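Local coordinates for protein glucose-6-phosphate isomerase (Thermus thermophilus, PDB 1ZZG) that probably catalyses the reversible isomerization of glucose 6-phosphate to fructose 6-phosphate, a step shared by glycolysis and gluconeogenesis, at residues 185-189 with 396-400; 212-217 with 375-380; 260-264 with 381-385. One frame throughout, in Å; residues are numbered along the deposited sequence.

Overall arrangement
Following the chain from the N terminus, the loop 185-189, after the last strand of the five-stranded parallel sheet, comes first; its partner 396-400, between helix 371-391 and the C-terminal helix 403-414, lies 207 residues on, so contact 1 closes the widest loop. Contacts 2 and 3 are both nested inside it. Their segments alternate along the chain (212-217, 260-264, 375-380, 381-385), so these two loops cross. Helix 371-391 serves both, pairing first with helix 206-221 and then with helix 257-269. Contact 3 touches both others: Phe188 of contact 1 packs on Leu264 and Met382, and Trp383 probably donates a hydrogen bond to Asn217 of contact 2.

Contact 1: 185-189 with 396-400; sequences GGRFS and AFDQP
The guanidinium of Arg187 meets the 396-400 loop at its edge, where Ala396 O, Asp398 O and Gln399 OE1 are ranged near its plane. The Phe188 ring likewise has Ala396 O at its edge, while the CB of Ala396 sits over the centre of one face of the Phe397 ring, 4.1 Å above its plane. The two phenylalanine rings meet obliquely, their planes 52° apart, with Phe188 CZ 3.6 Å from Phe397 CE1.

Three hydrogen bonds fix the arginine. Arg187 NH2 gives two. The bond from Arg187 NH2 to Ala396 O, at 3.0 Å, is nearly straight (170°) and within the guanidinium plane. The one from Arg187 NH2 to Asp398 O, at 2.8 Å, is tilted from that plane. In both, the donor stands above the acceptor's carbonyl plane. Arg187 NH1 bonds to Gln399 OE1 at 2.7 Å, on a lone pair of the amide oxygen. The arginine leaves the backbone with CG between N and the carbonyl carbon (chi1 54°), then runs extended to NE, which carries its head across to the second loop.

Two backbone carbonyls and an amide thus hold the head, whose rotation is further fixed by NE bonding to Ser268. Phe188 stacks on Trp43. The NH1 atom also forms a salt bridge with Glu267, the predicted proton donor, placing this loop-to-loop junction beside the probable active site of the phosphoglucose isomerase fold, consistent with Arg187 helping to position that carboxylate.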
loop_
_atom_site.group_PDB
_atom_site.type_symbol
_atom_site.label_atom_id
_atom_site.label_comp_id
_atom_site.label_asym_id
_atom_site.label_seq_id
_atom_site.Cartn_x
_atom_site.Cartn_y
_atom_site.Cartn_z
ATOM N N GLY A 185 -20.106 -12.523 -0.959
ATOM C CA GLY A 185 -19.882 -11.133 -1.312
ATOM C C GLY A 185 -18.473 -10.899 -1.835
ATOM O O GLY A 185 -17.554 -11.667 -1.551
ATOM N N GLY A 186 -18.302 -9.829 -2.602
ATOM C CA GLY A 186 -16.996 -9.514 -3.158
ATOM C C GLY A 186 -15.813 -9.532 -2.201
ATOM O O GLY A 186 -14.829 -10.232 -2.451
ATOM N N ARG A 187 -15.885 -8.779 -1.104
ATOM C CA ARG A 187 -14.754 -8.746 -0.181
ATOM C C ARG A 187 -14.543 -10.039 0.586
ATOM O O ARG A 187 -13.540 -10.188 1.275
ATOM C CB ARG A 187 -14.874 -7.565 0.795
ATOM C CG ARG A 187 -16.168 -7.506 1.563
ATOM C CD ARG A 187 -16.235 -6.242 2.423
ATOM N NE ARG A 187 -17.535 -6.154 3.071
ATOM C CZ ARG A 187 -18.618 -5.620 2.519
ATOM N NH1 ARG A 187 -18.566 -5.096 1.298
ATOM N NH2 ARG A 187 -19.768 -5.646 3.179
ATOM N N PHE A 188 -15.480 -10.974 0.457
ATOM C CA PHE A 188 -15.385 -12.274 1.128
ATOM C C PHE A 188 -15.165 -13.376 0.088
ATOM O O PHE A 188 -15.330 -14.558 0.391
ATOM C CB PHE A 188 -16.690 -12.581 1.876
ATOM C CG PHE A 188 -16.889 -11.774 3.127
ATOM C CD1 PHE A 188 -16.454 -12.257 4.358
ATOM C CD2 PHE A 188 -17.519 -10.536 3.080
ATOM C CE1 PHE A 188 -16.646 -11.520 5.522
ATOM C CE2 PHE A 188 -17.716 -9.788 4.242
ATOM C CZ PHE A 188 -17.278 -10.285 5.462
ATOM N N SER A 189 -14.775 -12.990 -1.124
ATOM C CA SER A 189 -14.613 -13.951 -2.216
ATOM C C SER A 189 -13.223 -14.498 -2.514
ATOM O O SER A 189 -13.059 -15.207 -3.500
ATOM C CB SER A 189 -15.151 -13.339 -3.513
ATOM O OG SER A 189 -14.215 -12.409 -4.057
ATOM N N ALA A 396 -22.796 -6.480 8.168
ATOM C CA ALA A 396 -21.409 -6.557 7.720
ATOM C C ALA A 396 -21.254 -7.054 6.290
ATOM O O ALA A 396 -20.133 -7.162 5.786
ATOM C CB ALA A 396 -20.627 -7.469 8.661
ATOM N N PHE A 397 -22.369 -7.310 5.618
ATOM C CA PHE A 397 -22.293 -7.882 4.285
ATOM C C PHE A 397 -22.791 -7.068 3.100
ATOM O O PHE A 397 -22.846 -7.575 1.976
ATOM C CB PHE A 397 -22.958 -9.259 4.346
ATOM C CG PHE A 397 -22.438 -10.106 5.481
ATOM C CD1 PHE A 397 -21.133 -10.593 5.457
ATOM C CD2 PHE A 397 -23.212 -10.328 6.618
ATOM C CE1 PHE A 397 -20.602 -11.286 6.548
ATOM C CE2 PHE A 397 -22.689 -11.023 7.721
ATOM C CZ PHE A 397 -21.380 -11.500 7.684
ATOM N N ASP A 398 -23.140 -5.810 3.340
ATOM C CA ASP A 398 -23.588 -4.948 2.255
ATOM C C ASP A 398 -22.690 -3.710 2.211
ATOM O O ASP A 398 -21.729 -3.614 2.972
ATOM C CB ASP A 398 -25.072 -4.570 2.422
ATOM C CG ASP A 398 -25.330 -3.667 3.611
ATOM O OD1 ASP A 398 -24.395 -3.388 4.382
ATOM O OD2 ASP A 398 -26.488 -3.229 3.767
ATOM N N GLN A 399 -22.984 -2.776 1.314
ATOM C CA GLN A 399 -22.162 -1.576 1.196
ATOM C C GLN A 399 -22.955 -0.416 0.596
ATOM O O GLN A 399 -22.677 0.032 -0.520
ATOM C CB GLN A 399 -20.918 -1.881 0.348
ATOM C CG GLN A 399 -21.175 -2.639 -0.957
ATOM C CD GLN A 399 -21.582 -4.097 -0.753
ATOM O OE1 GLN A 399 -20.923 -4.852 -0.033
ATOM N NE2 GLN A 399 -22.667 -4.500 -1.406
ATOM N N PRO A 400 -23.946 0.095 1.347
ATOM C CA PRO A 400 -24.820 1.200 0.937
ATOM C C PRO A 400 -24.099 2.487 0.548
ATOM O O PRO A 400 -24.568 3.219 -0.321
ATOM C CB PRO A 400 -25.721 1.415 2.162
ATOM C CG PRO A 400 -25.694 0.093 2.861
ATOM C CD PRO A 400 -24.250 -0.316 2.729
#

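Contact 2: 212-217 with 375-380; sequences GARKAN and GWLMQH
Trp376 has more of its surface buried here than any other residue of the two segments, and one face of its indole is turned to Lys215 and Ala216. Lys215 CB sits over the six-membered ring of Trp376, 3.4 Å from the centroid and 15° off the normal, a CH-pi contact; CG and CE lead outward past the CZ3 side, and NZ turns off to a salt bridge with Glu218. At the five-membered ring, Ala216 CB is 3.8 Å from Trp376 CD1. With CG anti to the backbone N (chi1 -171°), the indole is laid alongside the neighbouring helix. Were Trp376 replaced by an alanine, the Lys215 methylenes and Ala216 CB would probably lose the surface they rest on, opening a gap between the helices.

Gln379 comes second. Gln379 CB touches Ala216 CB at 3.5 Å. The bend at chi2 then brings Gln379 NE2 to Asn217 OD1, in an almost linear 2.9 Å bond lying in the glutamine amide plane. Asn217 OD1 also accepts from Trp383 NE1, while Gln379 NE2 bonds to Trp43 O as well.

Ala216, third in burial, packs between these two side chains. The contact joins helix 206-221 to helix 371-391, away from the annotated active-site residues, with segment axes 6.9 Å apart crossing at -42°. A side chain on Gly212 would crowd the backbone of Trp376, so its absence is consistent with this closeness; Trp376 CA makes a CA-H...O contact of 3.2 Å with Gly212 O.

The chemistry is thus close small-residue helix packing with an aromatic plate on one flank and an amide-amide hydrogen bond on the other.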
loop_
_atom_site.group_PDB
_atom_site.type_symbol
_atom_site.label_atom_id
_atom_site.label_comp_id
_atom_site.label_asym_id
_atom_site.label_seq_id
_atom_site.Cartn_x
_atom_site.Cartn_y
_atom_site.Cartn_z
ATOM N N GLY A 212 -6.378 -24.854 5.260
ATOM C CA GLY A 212 -6.108 -23.896 6.318
ATOM C C GLY A 212 -7.361 -23.120 6.672
ATOM O O GLY A 212 -7.616 -22.847 7.847
ATOM N N ALA A 213 -8.152 -22.761 5.663
ATOM C CA ALA A 213 -9.387 -22.021 5.913
ATOM C C ALA A 213 -10.352 -22.910 6.711
ATOM O O ALA A 213 -11.078 -22.430 7.588
ATOM C CB ALA A 213 -10.029 -21.578 4.588
ATOM N N ARG A 214 -10.350 -24.205 6.409
ATOM C CA ARG A 214 -11.203 -25.164 7.119
ATOM C C ARG A 214 -10.811 -25.171 8.603
ATOM O O ARG A 214 -11.670 -25.248 9.479
ATOM C CB ARG A 214 -11.023 -26.565 6.526
ATOM C CG ARG A 214 -12.057 -27.597 6.969
ATOM C CD ARG A 214 -11.870 -28.889 6.175
ATOM N NE ARG A 214 -11.679 -28.589 4.759
ATOM C CZ ARG A 214 -10.949 -29.323 3.926
ATOM N NH1 ARG A 214 -10.339 -30.415 4.363
ATOM N NH2 ARG A 214 -10.803 -28.946 2.663
ATOM N N LYS A 215 -9.511 -25.090 8.881
ATOM C CA LYS A 215 -9.047 -25.070 10.264
ATOM C C LYS A 215 -9.641 -23.855 10.976
ATOM O O LYS A 215 -10.077 -23.953 12.119
ATOM C CB LYS A 215 -7.519 -25.004 10.316
ATOM C CG LYS A 215 -6.825 -26.193 9.652
ATOM C CD LYS A 215 -7.223 -27.517 10.297
ATOM C CE LYS A 215 -6.759 -27.603 11.744
ATOM N NZ LYS A 215 -7.127 -28.904 12.384
ATOM N N ALA A 216 -9.649 -22.711 10.293
ATOM C CA ALA A 216 -10.210 -21.488 10.855
ATOM C C ALA A 216 -11.691 -21.717 11.164
ATOM O O ALA A 216 -12.186 -21.296 12.215
ATOM C CB ALA A 216 -10.047 -20.332 9.873
ATOM N N ASN A 217 -12.401 -22.385 10.254
ATOM C CA ASN A 217 -13.819 -22.672 10.486
ATOM C C ASN A 217 -13.958 -23.450 11.795
ATOM O O ASN A 217 -14.879 -23.222 12.567
ATOM C CB ASN A 217 -14.416 -23.502 9.348
ATOM C CG ASN A 217 -14.739 -22.672 8.120
ATOM O OD1 ASN A 217 -14.674 -21.438 8.146
ATOM N ND2 ASN A 217 -15.107 -23.348 7.037
ATOM N N GLY A 375 -4.254 -19.181 4.503
ATOM C CA GLY A 375 -5.659 -19.482 4.284
ATOM C C GLY A 375 -6.360 -19.464 5.632
ATOM O O GLY A 375 -7.505 -19.025 5.767
ATOM N N TRP A 376 -5.651 -19.956 6.642
ATOM C CA TRP A 376 -6.162 -19.983 8.000
ATOM C C TRP A 376 -6.346 -18.531 8.466
ATOM O O TRP A 376 -7.420 -18.152 8.928
ATOM C CB TRP A 376 -5.165 -20.711 8.913
ATOM C CG TRP A 376 -5.680 -20.993 10.306
ATOM C CD1 TRP A 376 -6.465 -20.180 11.078
ATOM C CD2 TRP A 376 -5.398 -22.152 11.106
ATOM N NE1 TRP A 376 -6.690 -20.761 12.307
ATOM C CE2 TRP A 376 -6.047 -21.972 12.349
ATOM C CE3 TRP A 376 -4.661 -23.328 10.889
ATOM C CZ2 TRP A 376 -5.978 -22.921 13.377
ATOM C CZ3 TRP A 376 -4.595 -24.276 11.916
ATOM C CH2 TRP A 376 -5.253 -24.062 13.142
ATOM N N LEU A 377 -5.303 -17.716 8.319
ATOM C CA LEU A 377 -5.372 -16.314 8.740
ATOM C C LEU A 377 -6.500 -15.530 8.064
ATOM O O LEU A 377 -7.278 -14.845 8.724
ATOM C CB LEU A 377 -4.033 -15.611 8.482
ATOM C CG LEU A 377 -3.986 -14.109 8.796
ATOM C CD1 LEU A 377 -4.413 -13.861 10.241
ATOM C CD2 LEU A 377 -2.579 -13.579 8.554
ATOM N N MET A 378 -6.590 -15.628 6.745
ATOM C CA MET A 378 -7.637 -14.921 6.015
ATOM C C MET A 378 -9.046 -15.337 6.438
ATOM O O MET A 378 -9.911 -14.486 6.655
ATOM C CB MET A 378 -7.450 -15.128 4.509
ATOM C CG MET A 378 -6.205 -14.438 3.960
ATOM S SD MET A 378 -5.939 -14.708 2.184
ATOM C CE MET A 378 -7.171 -13.591 1.497
ATOM N N GLN A 379 -9.281 -16.639 6.554
ATOM C CA GLN A 379 -10.601 -17.125 6.960
ATOM C C GLN A 379 -10.887 -16.695 8.405
ATOM O O GLN A 379 -12.028 -16.392 8.763
ATOM C CB GLN A 379 -10.669 -18.653 6.848
ATOM C CG GLN A 379 -12.072 -19.227 7.088
ATOM C CD GLN A 379 -12.991 -19.061 5.889
ATOM O OE1 GLN A 379 -12.668 -18.352 4.940
ATOM N NE2 GLN A 379 -14.148 -19.715 5.932
ATOM N N HIS A 380 -9.841 -16.675 9.227
ATOM C CA HIS A 380 -9.949 -16.261 10.626
ATOM C C HIS A 380 -10.431 -14.817 10.700
ATOM O O HIS A 380 -11.299 -14.482 11.508
ATOM C CB HIS A 380 -8.576 -16.377 11.311
ATOM C CG HIS A 380 -8.497 -15.695 12.644
ATOM N ND1 HIS A 380 -8.396 -16.388 13.832
ATOM C CD2 HIS A 380 -8.492 -14.380 12.975
ATOM C CE1 HIS A 380 -8.335 -15.529 14.835
ATOM N NE2 HIS A 380 -8.391 -14.305 14.342
#

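Contact 3: 260-264 with 381-385; sequences WFVQL and LMWQT
Leu264 carries the tighter half of this interface, pressing its CD2 methyl against the first turn of segment 381-385. Leu264 CD2 lies 3.5 Å from Thr385 OG1. Leu381 O is also close, 3.7 Å from Leu264 CD2, and Met382 CG flanks the same methyl. The leucine CG is anti to its N (chi1 174°), which brings CD2 against Leu381 O and Thr385 OG1. Thr385 OG1 is not left without a partner beside this methyl: Thr385 OG1 donates to Leu381 O at 2.8 Å, and Thr385 N reaches the same oxygen from the opposite face of the carbonyl plane. The hydroxyl is therefore turned inward to its own helix.

The other half is looser and depends on rings. Trp260 offers its edge, with Leu381 CD1 in the ring plane at 4.0 Å from Trp260 CZ3 and Met382 CG near CZ2. The same Leu381 methyl also touches Phe261, which crosses the leucine at about a right angle. Beside it, the Gln384 amide stands at the edge of the Phe261 ring, Gln384 NE2 3.9 Å from Phe261 CE1, the two planes nearly perpendicular at 89°. Gln384 OE1 is bonded to Thr232, which helps fix the amide with its NE2 at the ring edge.

Neither half faces solvent, since all seven touching residues are buried. The segment axes stay 10.9 Å apart at a crossing angle of -21°, a spacing filled by long side chains. Phe188 covers Leu264 and Met382, and on helix 257-269 Val262 and Gln263 reach the second subunit instead.

Between the segments the contact is wholly van der Waals; Thr385 OG1 bonds within its own helix and Gln384 OE1 to Thr232. The chemistry implies a hydrophobic core joint close to Glu267, the predicted proton donor, which lies further along the same helix as Leu264.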
loop_
_atom_site.group_PDB
_atom_site.type_symbol
_atom_site.label_atom_id
_atom_site.label_comp_id
_atom_site.label_asym_id
_atom_site.label_seq_id
_atom_site.Cartn_x
_atom_site.Cartn_y
_atom_site.Cartn_z
ATOM N N TRP A 260 -5.969 -6.055 1.621
ATOM C CA TRP A 260 -7.127 -6.946 1.598
ATOM C C TRP A 260 -7.901 -6.816 2.912
ATOM O O TRP A 260 -9.137 -6.753 2.916
ATOM C CB TRP A 260 -6.674 -8.398 1.415
ATOM C CG TRP A 260 -7.777 -9.400 1.585
ATOM C CD1 TRP A 260 -8.720 -9.760 0.660
ATOM C CD2 TRP A 260 -8.073 -10.142 2.773
ATOM N NE1 TRP A 260 -9.589 -10.683 1.202
ATOM C CE2 TRP A 260 -9.214 -10.935 2.497
ATOM C CE3 TRP A 260 -7.484 -10.216 4.044
ATOM C CZ2 TRP A 260 -9.780 -11.790 3.451
ATOM C CZ3 TRP A 260 -8.048 -11.071 4.997
ATOM C CH2 TRP A 260 -9.186 -11.846 4.691
ATOM N N PHE A 261 -7.178 -6.774 4.027
ATOM C CA PHE A 261 -7.830 -6.656 5.329
ATOM C C PHE A 261 -8.526 -5.312 5.496
ATOM O O PHE A 261 -9.612 -5.225 6.084
ATOM C CB PHE A 261 -6.830 -6.831 6.472
ATOM C CG PHE A 261 -7.445 -6.611 7.829
ATOM C CD1 PHE A 261 -8.361 -7.527 8.348
ATOM C CD2 PHE A 261 -7.182 -5.448 8.545
ATOM C CE1 PHE A 261 -9.012 -7.282 9.559
ATOM C CE2 PHE A 261 -7.826 -5.192 9.754
ATOM C CZ PHE A 261 -8.745 -6.112 10.261
ATOM N N VAL A 262 -7.896 -4.255 4.989
ATOM C CA VAL A 262 -8.482 -2.926 5.083
ATOM C C VAL A 262 -9.866 -2.892 4.421
ATOM O O VAL A 262 -10.803 -2.328 4.986
ATOM C CB VAL A 262 -7.542 -1.862 4.465
ATOM C CG1 VAL A 262 -8.242 -0.514 4.404
ATOM C CG2 VAL A 262 -6.286 -1.736 5.321
ATOM N N GLN A 263 -10.006 -3.488 3.237
ATOM C CA GLN A 263 -11.320 -3.514 2.598
ATOM C C GLN A 263 -12.268 -4.378 3.421
ATOM O O GLN A 263 -13.423 -4.015 3.640
ATOM C CB GLN A 263 -11.283 -4.093 1.176
ATOM C CG GLN A 263 -12.699 -4.434 0.696
ATOM C CD GLN A 263 -12.784 -4.920 -0.736
ATOM O OE1 GLN A 263 -11.900 -5.616 -1.221
ATOM N NE2 GLN A 263 -13.876 -4.575 -1.413
ATOM N N LEU A 264 -11.787 -5.540 3.848
ATOM C CA LEU A 264 -12.615 -6.443 4.640
ATOM C C LEU A 264 -13.156 -5.734 5.881
ATOM O O LEU A 264 -14.355 -5.757 6.155
ATOM C CB LEU A 264 -11.808 -7.664 5.081
ATOM C CG LEU A 264 -12.564 -8.596 6.040
ATOM C CD1 LEU A 264 -13.745 -9.232 5.307
ATOM C CD2 LEU A 264 -11.634 -9.664 6.587
ATOM N N LEU A 381 -9.852 -13.960 9.863
ATOM C CA LEU A 381 -10.216 -12.549 9.849
ATOM C C LEU A 381 -11.630 -12.326 9.336
ATOM O O LEU A 381 -12.325 -11.416 9.795
ATOM C CB LEU A 381 -9.205 -11.753 9.021
ATOM C CG LEU A 381 -7.827 -11.721 9.697
ATOM C CD1 LEU A 381 -6.780 -11.171 8.746
ATOM C CD2 LEU A 381 -7.903 -10.877 10.968
ATOM N N MET A 382 -12.066 -13.153 8.391
ATOM C CA MET A 382 -13.419 -13.010 7.885
ATOM C C MET A 382 -14.400 -13.348 9.010
ATOM O O MET A 382 -15.419 -12.679 9.157
ATOM C CB MET A 382 -13.634 -13.898 6.653
ATOM C CG MET A 382 -12.941 -13.334 5.413
ATOM S SD MET A 382 -13.263 -14.213 3.852
ATOM C CE MET A 382 -11.882 -15.364 3.820
ATOM N N TRP A 383 -14.085 -14.369 9.809
ATOM C CA TRP A 383 -14.946 -14.740 10.933
ATOM C C TRP A 383 -14.933 -13.612 11.959
ATOM O O TRP A 383 -15.977 -13.209 12.471
ATOM C CB TRP A 383 -14.463 -16.024 11.606
ATOM C CG TRP A 383 -14.951 -17.269 10.960
ATOM C CD1 TRP A 383 -14.251 -18.089 10.125
ATOM C CD2 TRP A 383 -16.249 -17.860 11.113
ATOM N NE1 TRP A 383 -15.030 -19.164 9.750
ATOM C CE2 TRP A 383 -16.261 -19.046 10.342
ATOM C CE3 TRP A 383 -17.403 -17.505 11.829
ATOM C CZ2 TRP A 383 -17.381 -19.882 10.265
ATOM C CZ3 TRP A 383 -18.523 -18.341 11.753
ATOM C CH2 TRP A 383 -18.499 -19.513 10.975
ATOM N N GLN A 384 -13.736 -13.125 12.269
ATOM C CA GLN A 384 -13.576 -12.027 13.217
ATOM C C GLN A 384 -14.493 -10.891 12.807
ATOM O O GLN A 384 -15.230 -10.347 13.620
ATOM C CB GLN A 384 -12.131 -11.532 13.208
ATOM C CG GLN A 384 -11.927 -10.167 13.843
ATOM C CD GLN A 384 -10.490 -9.701 13.734
ATOM O OE1 GLN A 384 -9.589 -10.298 14.319
ATOM N NE2 GLN A 384 -10.265 -8.631 12.971
ATOM N N THR A 385 -14.438 -10.544 11.525
ATOM C CA THR A 385 -15.250 -9.466 10.986
ATOM C C THR A 385 -16.751 -9.756 11.073
ATOM O O THR A 385 -17.535 -8.875 11.441
ATOM C CB THR A 385 -14.854 -9.183 9.524
ATOM O OG1 THR A 385 -13.456 -8.861 9.467
ATOM C CG2 THR A 385 -15.663 -8.022 8.968
#